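Local atomic coordinates of epidermin leader peptide processing serine protease EpiP (Staphylococcus aureus subsp. aureus, PDB entry 3QFH), a protein that probably acts as a subtilisin-like serine endopeptidase that removes the leader peptide from the precursor of the lantibiotic epidermin. Residues Y23-K28 with A54-T59; N71-I76 with H246-K251; G282-D287 with S329-N334; K322-E327 with S426-G431. All coordinates share one frame; numbering follows the deposited sequence.

How the contacts relate
Contacts 1 and 2 belong to one sheet, in which strands 20-27 and 73-78 are neighbours. Contact 1 is the buried one: paired backbones with apolar side chains beneath helix 60-66. Contact 2, about 10 Å away between centres, is partly buried and lies at the sheet edge, where the propeptide-like part meets the subtilase part. Contacts 3 and 4 are also partly buried but join loops of the subtilase part. Contact 3 adds side-chain amides, a carboxylate and a water to two backbone bonds; contact 4 uses a tyrosine hydroxyl and a leucine against an arginine. Phe331 and Arg427 bring these two together. Contacts 1 and 4 lie on opposite sides of the chain's centre.

Contact 1. Residues Y23-K28 with A54-T59; sequences YSVEYK and AQIKMT
Tyr23 and Ile56 form a hydrogen-bonded antiparallel pair, and Val25 and Ala54 form the next. Tyr23 N donates to Ile56 O at 2.7 Å, and Ile56 N returns a bond to Tyr23 O. Val25 N reaches Ala54 O at 2.7 Å, and Ala54 N reaches Val25 O. Ser24 and Gln55 make the non-hydrogen-bonded pair between them.

The tight part is the face bearing Tyr23, Val25, Ile56 and Met58. Met58 has CG placed between its backbone N and carbonyl carbon (chi1 53°), and the chain then runs extended back toward the partner strand. Its CG lies 3.7 Å from Tyr23 CD2, and the two side chains meet at about a right angle. Met58 O lies at the edge of the same ring, in its plane, 3.4 Å from Tyr23 CE2. Val25 CG2 packs on Ile56 CD1 at 4.0 Å. Helix 60-66 covers this face through Ala63 and Leu66.

The other face is looser between the two strands, though Ser24 and Gln55 both stay buried. They scarcely touch each other. Gln55 CG rests 3.4 Å from Tyr23 O. Ser24 OG and Gln55 NE2 both bond to Thr79, and NE2 also to Glu212. The contact thins out at Thr59, which is partly exposed. Its OG1 caps the following helix at His62 N.

Strand 20-27 is central, with 53-59 on one side and 73-78 on the other. This order, with helices 30-40 and 60-66, is that of the ferredoxin-like alpha/beta fold of subtilase propeptides.

Contact 2. Residues N71-I76 with H246-K251; sequences NDIKYI and HQTFRK
Tyr75 and Arg250 are brought together by similar first torsions. In each, CG stands anti to the carbonyl carbon, with chi1 of -59° in Tyr75 and -47° in Arg250. Arg250 CD thereby comes 3.7 Å from Tyr75 CD1. The arginine then bends at chi3, and its guanidinium turns back toward residues 245-247. The guanidinium and ring planes are 82° apart. Arg250 NH2 gives a hydrogen bond to Asp245 O and a weak one to Gln247 O, while NH1 forms a salt bridge with Asp252. These partners hold the guanidinium in place beside the tyrosine. The Tyr75 ring receives Gln247 O and Thr248 O at its edge, in plane.

Next to it the backbones pair in parallel, with Ile76 opposite Phe249. Ile76 N donates to Thr248 O at 2.9 Å, and Arg250 N donates to Ile76 O at 2.8 Å. Ile76 thus grips the segment on both sides of Phe249. The side chains of Ile76 and Phe249 share one face, and Ile76 CG2 is 4.4 Å from Phe249 CE2. Thr248 adds a methyl contact, with CG2 lying 3.2 Å from Lys74 O. Its hydroxyl bonds to Lys70. Helix 60-66 packs against Ile76 through Leu66 and against Phe249 through Ala63.

On its other side, strand 73-78 pairs with strand 20-27. There Lys74 and Tyr75 both face Glu26, which makes a classic beta bulge. The short, weakly bonded strand at about 249-250 comes from the subtilase part. It adds a parallel edge to a mixed sheet of ferredoxin-like type.

Contact 3. Residues G282-D287 with S329-N334; sequences GIDVND and SNFGMN
Phe331 folds its ring back against Asp284. Its CG sits between the backbone N and the carbonyl carbon (chi1 64°), and this turns the ring toward residues 282-284 although its CB sets off away from them. Asp284 CA lies over one face of the ring, toward the rim. Asp284 CB is 3.7 Å from Phe331 CZ, and the two side chains cross at about a right angle. Arg427 makes a cation-pi contact with the same ring.

Asp284 opens a type I turn that ends at Asp287. Its CG is anti to its own backbone N (chi1 -179°), which swings the carboxylate toward Asn286 N. OD2 accepts from Asn286 N at 3.0 Å and closes an Asx turn. The same oxygen receives a bond from a water, which also accepts from Met333 N at 3.0 Å. Asn286 ND2 donates to Met333 O at 3.2 Å, in the carbonyl plane and on a lone pair. Met333 O lies close to the amide plane of Asn286, 8° out of it.

At the other end Asn330 lies alongside Ile283, both pointing the same way. Asn330 OD1 accepts an almost straight bond from Ile283 N at 3.1 Å. The donor stands well above the amide's carbonyl plane. OD1 also takes Asp281 N, and ND2 is held by Asp305 and Tyr238, which fixes the amide's rotation. Two backbone bonds fill the middle: Phe331 N to Ile283 O at 3.1 Å, and Val285 N to Phe331 O at 2.9 Å.

Two loops without regular strands are thus joined largely by polar groups. Amides at both ends substitute for backbone partners, and the buried Asn330 has its oxygen and nitrogen both satisfied.

Contact 4. Residues K322-E327 with S426-G431; sequences KSNLSE and SRYGHG. With SO4 (sulfate ion), chain M; EDO (1,2-ethanediol), chain J.
The end of the short helix 425-428, with the type II' turn that follows, brings Arg427 and Tyr428 against Leu325 in the loop after strand 314-319. The turn runs from Tyr428 to Gly431, closed by Gly431 N to Tyr428 O at 3.1 Å. Gly429 leaves the helix with positive phi.

Tyr428 reaches across to the loop with its hydroxyl. OH accepts from Leu325 N at 2.9 Å, in a bent bond of 137°. Ser323 O lies 3.5 Å from Tyr428 CE1, oblique to the ring. The hydroxyl thus holds the loop backbone by one bent bond.

Leu325 packs on Arg427 as well. The arginine bends at chi3 (75°), which lays the guanidinium beside the leucine. Leu325 CB sits over one face, toward the rim, and CD2 is 3.4 Å from Arg427 NH2. The other methyl, Leu325 CD1, meets Arg427 O at 3.5 Å. Arg427 NE is buried here and has no hydrogen-bonding partner in the model.

Two small molecules, probably from the crystallisation liquor, bind the 426-431 segment away from the loop. His430 ND1 donates to sulfate O4 at 2.7 Å, and Ser426 N donates to ethanediol O1 at 3.2 Å.

Backbone bonds tie both segments into the fold. Ser326 pairs with Ser318 near the end of strand 314-319. Gly431 pairs with Ala339 on strand 338-341, an edge strand of the parallel sheet. His430 stacks on Tyr414 of helix 406-416, so the turn after the helix touches both helix 406-416 and the edge strand 338-341.

Contact 1. Residues Y23-K28 with A54-T59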
# COMPACT_ATOMS: atom_id res chain seq x y z
N TYR A 23 1.48 -24.09 -4.44
CA TYR A 23 0.06 -23.91 -4.73
C TYR A 23 -0.62 -23.04 -3.68
O TYR A 23 -0.34 -23.14 -2.47
CB TYR A 23 -0.68 -25.24 -4.83
CG TYR A 23 -0.33 -26.01 -6.07
CD1 TYR A 23 -1.01 -25.78 -7.28
CD2 TYR A 23 0.70 -26.95 -6.07
CE1 TYR A 23 -0.68 -26.48 -8.43
CE2 TYR A 23 1.04 -27.65 -7.23
CZ TYR A 23 0.34 -27.41 -8.41
OH TYR A 23 0.67 -28.11 -9.55
N SER A 24 -1.48 -22.16 -4.18
CA SER A 24 -2.31 -21.31 -3.34
C SER A 24 -3.63 -22.05 -3.17
O SER A 24 -4.24 -22.47 -4.16
CB SER A 24 -2.51 -19.95 -3.97
OG SER A 24 -1.28 -19.23 -4.00
N VAL A 25 -4.07 -22.21 -1.92
CA VAL A 25 -5.27 -22.97 -1.64
C VAL A 25 -6.26 -22.23 -0.76
O VAL A 25 -5.88 -21.69 0.29
CB VAL A 25 -4.91 -24.32 -0.95
CG1 VAL A 25 -6.15 -25.13 -0.66
CG2 VAL A 25 -3.96 -25.14 -1.83
N GLU A 26 -7.52 -22.20 -1.19
CA GLU A 26 -8.58 -21.62 -0.40
C GLU A 26 -9.39 -22.77 0.17
O GLU A 26 -9.92 -23.60 -0.57
CB GLU A 26 -9.44 -20.66 -1.24
CG GLU A 26 -10.53 -19.96 -0.42
CD GLU A 26 -11.12 -18.73 -1.11
OE1 GLU A 26 -10.70 -18.39 -2.25
OE2 GLU A 26 -11.99 -18.08 -0.48
N TYR A 27 -9.45 -22.83 1.49
CA TYR A 27 -10.15 -23.92 2.16
C TYR A 27 -11.43 -23.43 2.85
O TYR A 27 -11.73 -22.25 2.86
CB TYR A 27 -9.21 -24.66 3.12
CG TYR A 27 -8.45 -23.83 4.15
CD1 TYR A 27 -8.96 -23.62 5.42
CD2 TYR A 27 -7.20 -23.33 3.86
CE1 TYR A 27 -8.25 -22.90 6.37
CE2 TYR A 27 -6.48 -22.60 4.79
CZ TYR A 27 -7.02 -22.39 6.05
OH TYR A 27 -6.31 -21.67 6.99
N LYS A 28 -12.21 -24.36 3.39
CA LYS A 28 -13.51 -24.00 3.94
C LYS A 28 -13.60 -23.87 5.45
O LYS A 28 -14.38 -23.07 5.94
CB LYS A 28 -14.57 -24.99 3.43
CG LYS A 28 -14.71 -24.95 1.91
CD LYS A 28 -15.85 -25.83 1.39
CE LYS A 28 -15.90 -25.77 -0.15
NZ LYS A 28 -17.05 -26.52 -0.74
N ALA A 54 -4.12 -20.87 2.36
CA ALA A 54 -2.81 -21.42 2.68
C ALA A 54 -2.02 -21.62 1.41
O ALA A 54 -2.57 -21.65 0.31
CB ALA A 54 -2.94 -22.75 3.40
N GLN A 55 -0.72 -21.71 1.57
CA GLN A 55 0.14 -21.99 0.45
C GLN A 55 0.73 -23.34 0.78
O GLN A 55 1.18 -23.58 1.90
CB GLN A 55 1.23 -20.95 0.28
CG GLN A 55 1.88 -21.01 -1.07
CD GLN A 55 2.93 -19.92 -1.25
OE1 GLN A 55 3.63 -19.56 -0.30
NE2 GLN A 55 3.06 -19.41 -2.48
N ILE A 56 0.69 -24.24 -0.18
CA ILE A 56 1.16 -25.59 0.02
C ILE A 56 2.13 -25.96 -1.09
O ILE A 56 1.93 -25.62 -2.26
CB ILE A 56 -0.04 -26.56 0.04
CG1 ILE A 56 -1.05 -26.11 1.11
CG2 ILE A 56 0.43 -28.00 0.28
CD1 ILE A 56 -2.29 -27.03 1.23
N LYS A 57 3.20 -26.64 -0.71
CA LYS A 57 4.17 -27.07 -1.67
C LYS A 57 3.85 -28.54 -1.92
O LYS A 57 3.85 -29.35 -0.99
CB LYS A 57 5.59 -26.86 -1.12
CG LYS A 57 6.65 -26.92 -2.18
CD LYS A 57 8.05 -26.61 -1.66
CE LYS A 57 9.06 -26.67 -2.80
NZ LYS A 57 10.47 -26.51 -2.37
N MET A 58 3.50 -28.87 -3.16
CA MET A 58 3.15 -30.25 -3.51
C MET A 58 3.30 -30.56 -5.00
O MET A 58 3.40 -29.65 -5.82
CB MET A 58 1.73 -30.58 -3.03
CG MET A 58 0.65 -29.63 -3.47
SD MET A 58 -0.97 -29.98 -2.68
CE MET A 58 -1.89 -28.54 -3.21
N THR A 59 3.33 -31.85 -5.33
CA THR A 59 3.43 -32.28 -6.73
C THR A 59 2.13 -31.93 -7.44
O THR A 59 1.11 -31.69 -6.79
CB THR A 59 3.66 -33.81 -6.88
OG1 THR A 59 2.54 -34.54 -6.35
CG2 THR A 59 4.94 -34.24 -6.15

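Contact 2. Residues N71-I76 with H246-K251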
# COMPACT_ATOMS: atom_id res chain seq x y z
N ASN A 71 -15.49 -31.19 0.42
CA ASN A 71 -15.98 -30.73 1.71
C ASN A 71 -15.00 -29.75 2.37
O ASN A 71 -15.38 -28.99 3.26
CB ASN A 71 -16.18 -31.92 2.67
CG ASN A 71 -17.11 -33.00 2.11
OD1 ASN A 71 -17.92 -32.75 1.21
ND2 ASN A 71 -17.00 -34.21 2.66
N ASP A 72 -13.74 -29.77 1.92
CA ASP A 72 -12.70 -28.98 2.57
C ASP A 72 -12.01 -27.94 1.72
O ASP A 72 -11.54 -26.93 2.26
CB ASP A 72 -11.58 -29.91 3.05
CG ASP A 72 -12.07 -30.99 3.98
OD1 ASP A 72 -13.17 -30.85 4.57
OD2 ASP A 72 -11.35 -32.00 4.14
N ILE A 73 -11.92 -28.18 0.42
CA ILE A 73 -11.17 -27.30 -0.46
C ILE A 73 -12.11 -26.57 -1.41
O ILE A 73 -12.90 -27.20 -2.12
CB ILE A 73 -10.15 -28.11 -1.27
CG1 ILE A 73 -9.25 -28.95 -0.34
CG2 ILE A 73 -9.31 -27.21 -2.15
CD1 ILE A 73 -8.35 -28.17 0.62
N LYS A 74 -12.02 -25.24 -1.40
CA LYS A 74 -12.85 -24.41 -2.24
C LYS A 74 -12.14 -24.19 -3.59
O LYS A 74 -12.72 -24.48 -4.63
CB LYS A 74 -13.19 -23.10 -1.52
CG LYS A 74 -14.21 -22.17 -2.21
CD LYS A 74 -14.63 -21.02 -1.26
CE LYS A 74 -15.40 -19.90 -1.96
NZ LYS A 74 -16.63 -20.34 -2.68
N TYR A 75 -10.90 -23.70 -3.56
CA TYR A 75 -10.11 -23.47 -4.78
C TYR A 75 -8.64 -23.74 -4.59
O TYR A 75 -8.10 -23.63 -3.49
CB TYR A 75 -10.20 -22.01 -5.25
CG TYR A 75 -11.57 -21.52 -5.56
CD1 TYR A 75 -12.26 -22.01 -6.66
CD2 TYR A 75 -12.16 -20.52 -4.79
CE1 TYR A 75 -13.53 -21.55 -6.96
CE2 TYR A 75 -13.42 -20.06 -5.08
CZ TYR A 75 -14.10 -20.58 -6.17
OH TYR A 75 -15.35 -20.14 -6.49
N ILE A 76 -7.97 -24.07 -5.69
CA ILE A 76 -6.55 -24.27 -5.73
C ILE A 76 -6.04 -23.75 -7.06
O ILE A 76 -6.67 -23.99 -8.10
CB ILE A 76 -6.13 -25.78 -5.61
CG1 ILE A 76 -6.64 -26.42 -4.34
CG2 ILE A 76 -4.60 -25.91 -5.63
CD1 ILE A 76 -6.27 -27.92 -4.20
N HIS A 246 -15.40 -22.05 -13.03
CA HIS A 246 -15.83 -22.31 -11.65
C HIS A 246 -15.26 -23.61 -11.10
O HIS A 246 -15.71 -24.09 -10.06
CB HIS A 246 -17.37 -22.27 -11.55
CG HIS A 246 -17.95 -20.91 -11.83
ND1 HIS A 246 -17.68 -19.82 -11.03
CD2 HIS A 246 -18.78 -20.48 -12.81
CE1 HIS A 246 -18.31 -18.76 -11.52
NE2 HIS A 246 -18.99 -19.14 -12.59
N GLN A 247 -14.27 -24.17 -11.78
CA GLN A 247 -13.61 -25.40 -11.32
C GLN A 247 -12.78 -25.13 -10.07
O GLN A 247 -12.32 -24.01 -9.86
CB GLN A 247 -12.71 -25.98 -12.42
CG GLN A 247 -13.47 -26.40 -13.65
CD GLN A 247 -14.57 -27.41 -13.33
OE1 GLN A 247 -14.31 -28.45 -12.72
NE2 GLN A 247 -15.79 -27.09 -13.73
N THR A 248 -12.63 -26.16 -9.24
CA THR A 248 -11.86 -26.05 -8.02
C THR A 248 -10.40 -25.80 -8.35
O THR A 248 -9.78 -24.89 -7.80
CB THR A 248 -11.99 -27.31 -7.17
OG1 THR A 248 -13.37 -27.60 -6.95
CG2 THR A 248 -11.29 -27.13 -5.82
N PHE A 249 -9.85 -26.59 -9.28
CA PHE A 249 -8.47 -26.44 -9.71
C PHE A 249 -8.50 -25.43 -10.86
O PHE A 249 -9.10 -25.68 -11.90
CB PHE A 249 -7.89 -27.78 -10.17
CG PHE A 249 -6.38 -27.80 -10.21
CD1 PHE A 249 -5.69 -27.24 -11.28
CD2 PHE A 249 -5.66 -28.40 -9.19
CE1 PHE A 249 -4.29 -27.27 -11.32
CE2 PHE A 249 -4.27 -28.43 -9.21
CZ PHE A 249 -3.58 -27.87 -10.28
N ARG A 250 -7.83 -24.30 -10.67
CA ARG A 250 -7.88 -23.21 -11.64
C ARG A 250 -6.55 -22.89 -12.31
O ARG A 250 -5.49 -23.33 -11.88
CB ARG A 250 -8.39 -21.98 -10.94
CG ARG A 250 -9.61 -22.26 -10.09
CD ARG A 250 -10.02 -21.03 -9.38
NE ARG A 250 -10.32 -19.99 -10.34
CZ ARG A 250 -11.49 -19.85 -10.96
NH1 ARG A 250 -11.66 -18.87 -11.83
NH2 ARG A 250 -12.48 -20.70 -10.70
N LYS A 251 -6.64 -22.07 -13.36
CA LYS A 251 -5.49 -21.67 -14.15
C LYS A 251 -5.19 -20.18 -13.94
O LYS A 251 -4.17 -19.68 -14.39
CB LYS A 251 -5.78 -21.94 -15.64
CG LYS A 251 -6.40 -23.32 -15.88
CD LYS A 251 -6.72 -23.65 -17.35
CE LYS A 251 -7.71 -22.66 -18.02
NZ LYS A 251 -7.05 -21.40 -18.51

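Contact 3. Residues G282-D287 with S329-N334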
# COMPACT_ATOMS: atom_id res chain seq x y z
N GLY A 282 0.58 4.73 -16.06
CA GLY A 282 -0.13 5.74 -16.82
C GLY A 282 -1.30 5.21 -17.63
O GLY A 282 -1.59 5.74 -18.71
N ILE A 283 -1.99 4.20 -17.14
CA ILE A 283 -3.09 3.66 -17.93
C ILE A 283 -4.48 3.93 -17.32
O ILE A 283 -4.65 4.02 -16.09
CB ILE A 283 -2.92 2.15 -18.19
CG1 ILE A 283 -3.17 1.33 -16.93
CG2 ILE A 283 -1.53 1.84 -18.76
CD1 ILE A 283 -2.90 -0.15 -17.15
N ASP A 284 -5.45 4.11 -18.21
CA ASP A 284 -6.85 4.25 -17.84
C ASP A 284 -7.29 2.81 -17.57
O ASP A 284 -7.39 1.99 -18.50
CB ASP A 284 -7.66 4.87 -18.98
CG ASP A 284 -9.15 5.07 -18.63
OD1 ASP A 284 -9.78 5.93 -19.28
OD2 ASP A 284 -9.70 4.40 -17.73
N VAL A 285 -7.55 2.50 -16.31
CA VAL A 285 -7.87 1.13 -15.93
C VAL A 285 -9.17 0.59 -16.52
O VAL A 285 -9.46 -0.58 -16.35
CB VAL A 285 -7.91 0.95 -14.43
CG1 VAL A 285 -6.52 1.24 -13.84
CG2 VAL A 285 -9.00 1.83 -13.82
N ASN A 286 -9.97 1.43 -17.17
CA ASN A 286 -11.19 0.96 -17.82
C ASN A 286 -10.92 0.35 -19.16
O ASN A 286 -11.77 -0.33 -19.71
CB ASN A 286 -12.19 2.10 -17.93
CG ASN A 286 -12.69 2.52 -16.59
OD1 ASN A 286 -13.23 1.71 -15.85
ND2 ASN A 286 -12.52 3.78 -16.25
N ASP A 287 -9.72 0.59 -19.69
CA ASP A 287 -9.30 -0.00 -20.97
C ASP A 287 -8.76 -1.40 -20.70
O ASP A 287 -7.58 -1.57 -20.37
CB ASP A 287 -8.23 0.86 -21.63
CG ASP A 287 -7.72 0.26 -22.94
OD1 ASP A 287 -8.03 -0.92 -23.23
OD2 ASP A 287 -7.01 0.98 -23.68
N SER A 329 0.81 8.08 -13.48
CA SER A 329 -0.28 7.62 -12.62
C SER A 329 -1.41 6.93 -13.37
O SER A 329 -1.93 7.43 -14.35
CB SER A 329 -0.89 8.78 -11.82
OG SER A 329 -1.77 8.26 -10.81
N ASN A 330 -1.77 5.75 -12.91
CA ASN A 330 -2.97 5.13 -13.44
C ASN A 330 -4.14 6.04 -13.01
O ASN A 330 -4.01 6.88 -12.10
CB ASN A 330 -3.17 3.72 -12.89
CG ASN A 330 -2.23 2.69 -13.52
OD1 ASN A 330 -1.35 3.01 -14.34
ND2 ASN A 330 -2.43 1.44 -13.14
N PHE A 331 -5.26 5.88 -13.69
CA PHE A 331 -6.46 6.64 -13.40
C PHE A 331 -7.66 5.97 -14.05
O PHE A 331 -7.54 4.93 -14.71
CB PHE A 331 -6.31 8.05 -13.96
CG PHE A 331 -6.20 8.08 -15.46
CD1 PHE A 331 -7.30 8.41 -16.24
CD2 PHE A 331 -5.00 7.77 -16.09
CE1 PHE A 331 -7.21 8.43 -17.61
CE2 PHE A 331 -4.90 7.79 -17.47
CZ PHE A 331 -6.01 8.13 -18.23
N GLY A 332 -8.82 6.61 -13.89
CA GLY A 332 -10.04 6.17 -14.53
C GLY A 332 -11.29 6.30 -13.68
O GLY A 332 -11.21 6.42 -12.45
N MET A 333 -12.45 6.33 -14.33
CA MET A 333 -13.72 6.39 -13.61
C MET A 333 -13.83 5.15 -12.77
O MET A 333 -13.35 4.08 -13.16
CB MET A 333 -14.93 6.47 -14.56
CG MET A 333 -15.35 7.88 -15.02
SD MET A 333 -15.89 9.02 -13.70
CE MET A 333 -16.67 10.29 -14.70
N ASN A 334 -14.46 5.31 -11.62
CA ASN A 334 -14.68 4.23 -10.68
C ASN A 334 -13.39 3.56 -10.22
O ASN A 334 -13.34 2.34 -10.02
CB ASN A 334 -15.66 3.25 -11.31
CG ASN A 334 -16.94 3.95 -11.72
OD1 ASN A 334 -17.52 4.67 -10.92
ND2 ASN A 334 -17.36 3.77 -12.97
O HOH W 1 -12.04 5.99 -17.28

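Contact 4. Residues K322-E327 with S426-G431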
# COMPACT_ATOMS: atom_id res chain seq x y z
N LYS A 322 2.81 20.99 -10.41
CA LYS A 322 1.80 21.96 -10.87
C LYS A 322 0.37 21.45 -10.61
O LYS A 322 -0.59 21.92 -11.20
CB LYS A 322 2.02 22.26 -12.35
CG LYS A 322 3.32 23.04 -12.58
CD LYS A 322 3.63 23.27 -14.04
CE LYS A 322 4.57 24.48 -14.21
NZ LYS A 322 5.71 24.49 -13.23
N SER A 323 0.25 20.48 -9.70
CA SER A 323 -1.03 19.86 -9.35
C SER A 323 -1.72 19.12 -10.51
O SER A 323 -2.89 18.79 -10.40
CB SER A 323 -1.97 20.87 -8.68
OG SER A 323 -1.55 21.10 -7.34
N ASN A 324 -0.99 18.86 -11.60
CA ASN A 324 -1.53 18.08 -12.72
C ASN A 324 -1.25 16.60 -12.47
O ASN A 324 -0.29 16.26 -11.79
CB ASN A 324 -0.91 18.52 -14.04
CG ASN A 324 -1.27 19.95 -14.41
OD1 ASN A 324 -2.27 20.49 -13.96
ND2 ASN A 324 -0.46 20.56 -15.26
N LEU A 325 -2.07 15.70 -13.03
CA LEU A 325 -1.85 14.28 -12.79
C LEU A 325 -0.48 13.87 -13.31
O LEU A 325 -0.08 14.25 -14.40
CB LEU A 325 -2.91 13.43 -13.47
CG LEU A 325 -2.99 11.98 -12.99
CD1 LEU A 325 -3.54 11.96 -11.59
CD2 LEU A 325 -3.87 11.15 -13.90
N SER A 326 0.25 13.10 -12.51
CA SER A 326 1.54 12.60 -12.93
C SER A 326 1.34 11.74 -14.19
O SER A 326 0.37 10.99 -14.30
CB SER A 326 2.15 11.74 -11.85
OG SER A 326 2.34 12.48 -10.67
N GLU A 327 2.29 11.83 -15.11
CA GLU A 327 2.19 11.08 -16.37
C GLU A 327 2.20 9.56 -16.14
O GLU A 327 1.64 8.80 -16.91
CB GLU A 327 3.30 11.48 -17.36
CG GLU A 327 4.73 11.07 -16.99
CD GLU A 327 5.38 11.90 -15.89
OE1 GLU A 327 6.55 11.59 -15.58
OE2 GLU A 327 4.76 12.85 -15.34
N SER A 426 -12.48 11.39 -13.16
CA SER A 426 -11.82 10.16 -13.65
C SER A 426 -10.31 10.20 -13.46
O SER A 426 -9.68 9.16 -13.42
CB SER A 426 -12.17 9.91 -15.11
OG SER A 426 -11.76 10.99 -15.90
N ARG A 427 -9.72 11.40 -13.33
CA ARG A 427 -8.29 11.52 -13.12
C ARG A 427 -7.87 11.84 -11.68
O ARG A 427 -6.91 11.23 -11.18
CB ARG A 427 -7.69 12.55 -14.08
CG ARG A 427 -8.05 12.29 -15.53
CD ARG A 427 -7.14 13.02 -16.47
NE ARG A 427 -5.83 12.37 -16.53
CZ ARG A 427 -4.76 12.85 -17.15
NH1 ARG A 427 -4.81 14.02 -17.78
NH2 ARG A 427 -3.63 12.15 -17.13
N TYR A 428 -8.60 12.75 -11.02
CA TYR A 428 -8.26 13.21 -9.67
C TYR A 428 -9.16 12.72 -8.54
O TYR A 428 -8.86 12.97 -7.36
CB TYR A 428 -8.29 14.75 -9.63
CG TYR A 428 -7.33 15.38 -10.60
CD1 TYR A 428 -6.00 15.63 -10.25
CD2 TYR A 428 -7.73 15.66 -11.89
CE1 TYR A 428 -5.11 16.19 -11.15
CE2 TYR A 428 -6.84 16.21 -12.81
CZ TYR A 428 -5.53 16.47 -12.42
OH TYR A 428 -4.67 17.01 -13.33
N GLY A 429 -10.25 12.06 -8.90
CA GLY A 429 -11.20 11.64 -7.91
C GLY A 429 -11.76 12.92 -7.33
O GLY A 429 -12.01 13.87 -8.07
N HIS A 430 -11.91 12.97 -6.02
CA HIS A 430 -12.45 14.17 -5.35
C HIS A 430 -11.52 15.38 -5.37
O HIS A 430 -11.94 16.49 -5.04
CB HIS A 430 -12.87 13.86 -3.91
CG HIS A 430 -14.00 12.90 -3.82
ND1 HIS A 430 -15.31 13.29 -3.98
CD2 HIS A 430 -14.03 11.57 -3.57
CE1 HIS A 430 -16.10 12.23 -3.85
NE2 HIS A 430 -15.35 11.18 -3.58
N GLY A 431 -10.27 15.17 -5.77
CA GLY A 431 -9.32 16.27 -5.93
C GLY A 431 -8.01 16.00 -5.24
O GLY A 431 -7.80 14.94 -4.67
S SO4 M . -17.58 15.91 -4.92
O1 SO4 M . -18.50 14.93 -4.33
O2 SO4 M . -18.24 16.73 -5.92
O3 SO4 M . -17.03 16.74 -3.85
O4 SO4 M . -16.48 15.19 -5.56
C1 EDO J . -15.77 13.55 -15.28
O1 EDO J . -14.99 12.45 -14.78
C2 EDO J . -16.44 14.30 -14.13
O2 EDO J . -15.57 15.29 -13.57